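Local coordinates for tryptophan halogenase (Shewanella frigidimarina, PDB 2PYX), which is probably a flavin-dependent halogenase that binds FAD, as in the tryptophan halogenase family, at residues Leu245-Val250 with Gln403-Leu408. Numbering follows the deposited sequence.
Sequences LSQKSV and QIIDFL
Ile-405 reaches from helix 383-413 into the angle between Gln-247 and Val-250, and within 403-408 its side chain alone touches the other segment. From its CB, chi1 of -62° sets CG1 beside the backbone N and leaves CG2 anti to it, aimed at Val-250; CG2 meets Val-250 CG1 at 3.6 Å and lies 3.9 Å from OE1 of Gln-247. The other branch passes at a slant over the bent Gln-247 chain: Ile-405 CG1 is 4.0 Å from both CG and OE1 of that glutamine, and CD1, turned by chi2 of -57°, ends 3.8 Å from Gln-247 CG and 3.9 Å from its CB. No hydrogen bond crosses; the glutamine offers its aliphatic stem and amide oxygen. That amide is tied within its own segment, NE2 donating to Leu-245 O at 3.3 Å from above the carbonyl plane. Replacing Gln-247 by alanine is likely to strip CG1 and CD1 of Ile-405 of much of their packing and leave Leu-245 O without this donor. Gln-247 is the N-cap residue of the short helix 248-251, and Val-250 N donates a hydrogen bond to Gln-247 O at 3.0 Å. Leu-251 of the same helix touches Ile-405 and Leu-408, and Lys-409 NZ hydrogen-bonds to Val-250 O. The contact thus sets the turn from strand 244-246, which pairs with strand 337-339, against helix 383-413, which packs on helix 462-471 through Gln-403 and Phe-407.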
# COMPACT_ATOMS: atom_id res chain seq x y z
N LEU A 245 14.28 -3.75 -13.06
CA LEU A 245 14.49 -5.10 -12.52
C LEU A 245 13.15 -5.88 -12.45
O LEU A 245 12.35 -5.77 -11.51
CB LEU A 245 15.15 -5.06 -11.13
CG LEU A 245 16.43 -4.23 -11.05
CD1 LEU A 245 16.97 -4.33 -9.67
CD2 LEU A 245 17.44 -4.64 -12.10
N SER A 246 12.90 -6.66 -13.50
CA SER A 246 11.68 -7.42 -13.57
C SER A 246 11.59 -8.44 -12.46
O SER A 246 12.57 -9.17 -12.21
CB SER A 246 11.62 -8.19 -14.89
OG SER A 246 10.45 -9.00 -14.94
N GLN A 247 10.40 -8.54 -11.87
CA GLN A 247 10.14 -9.51 -10.84
C GLN A 247 9.08 -10.53 -11.26
O GLN A 247 8.53 -11.28 -10.45
CB GLN A 247 9.73 -8.82 -9.55
CG GLN A 247 10.81 -7.82 -9.05
CD GLN A 247 12.12 -8.46 -8.72
OE1 GLN A 247 12.15 -9.51 -8.09
NE2 GLN A 247 13.23 -7.83 -9.15
N LYS A 248 8.84 -10.59 -12.57
CA LYS A 248 7.81 -11.51 -13.06
C LYS A 248 8.20 -12.97 -12.83
O LYS A 248 7.32 -13.81 -12.70
CB LYS A 248 7.48 -11.27 -14.54
CG LYS A 248 6.11 -11.76 -14.93
CD LYS A 248 5.90 -11.86 -16.38
CE LYS A 248 5.94 -10.56 -17.11
NZ LYS A 248 5.48 -10.69 -18.57
N SER A 249 9.50 -13.27 -12.79
CA SER A 249 9.93 -14.66 -12.59
C SER A 249 9.68 -15.15 -11.15
O SER A 249 9.75 -16.35 -10.85
CB SER A 249 11.40 -14.87 -12.98
OG SER A 249 12.24 -14.28 -12.05
N VAL A 250 9.36 -14.20 -10.27
CA VAL A 250 8.95 -14.48 -8.91
C VAL A 250 7.43 -14.51 -8.76
O VAL A 250 6.88 -15.43 -8.19
CB VAL A 250 9.55 -13.42 -7.92
CG1 VAL A 250 9.09 -13.64 -6.47
CG2 VAL A 250 11.04 -13.44 -7.98
N GLN A 403 11.93 -6.60 0.41
CA GLN A 403 10.95 -7.02 1.40
C GLN A 403 9.59 -7.17 0.77
O GLN A 403 8.86 -8.13 1.11
CB GLN A 403 10.87 -6.04 2.55
CG GLN A 403 10.12 -6.65 3.70
CD GLN A 403 9.76 -5.70 4.80
OE1 GLN A 403 9.21 -4.63 4.58
NE2 GLN A 403 9.99 -6.17 6.06
N ILE A 404 9.20 -6.26 -0.12
CA ILE A 404 7.88 -6.33 -0.75
C ILE A 404 7.81 -7.62 -1.58
O ILE A 404 6.87 -8.38 -1.50
CB ILE A 404 7.64 -5.09 -1.64
CG1 ILE A 404 7.36 -3.87 -0.78
CG2 ILE A 404 6.51 -5.37 -2.61
CD1 ILE A 404 7.56 -2.59 -1.48
N ILE A 405 8.83 -7.88 -2.40
CA ILE A 405 8.79 -9.04 -3.26
C ILE A 405 8.71 -10.32 -2.42
O ILE A 405 7.92 -11.25 -2.68
CB ILE A 405 9.94 -9.07 -4.26
CG1 ILE A 405 9.90 -7.86 -5.20
CG2 ILE A 405 9.89 -10.39 -5.08
CD1 ILE A 405 8.61 -7.72 -5.95
N ASP A 406 9.52 -10.37 -1.38
CA ASP A 406 9.57 -11.56 -0.56
C ASP A 406 8.26 -11.75 0.20
O ASP A 406 7.75 -12.87 0.33
CB ASP A 406 10.72 -11.48 0.47
CG ASP A 406 12.08 -11.69 -0.14
OD1 ASP A 406 12.20 -11.95 -1.36
OD2 ASP A 406 13.07 -11.59 0.66
N PHE A 407 7.72 -10.66 0.73
CA PHE A 407 6.48 -10.74 1.51
C PHE A 407 5.32 -11.18 0.62
O PHE A 407 4.52 -12.05 0.99
CB PHE A 407 6.16 -9.41 2.22
CG PHE A 407 4.93 -9.48 3.10
CD1 PHE A 407 4.78 -10.50 4.02
CD2 PHE A 407 3.93 -8.54 2.98
CE1 PHE A 407 3.64 -10.56 4.84
CE2 PHE A 407 2.81 -8.58 3.80
CZ PHE A 407 2.66 -9.60 4.72
N LEU A 408 5.21 -10.57 -0.56
CA LEU A 408 4.15 -11.00 -1.50
C LEU A 408 4.33 -12.44 -1.90
O LEU A 408 3.41 -13.23 -1.85
CB LEU A 408 4.14 -10.11 -2.73
CG LEU A 408 3.31 -8.83 -2.59
CD1 LEU A 408 3.65 -7.97 -1.37
CD2 LEU A 408 3.36 -8.01 -3.88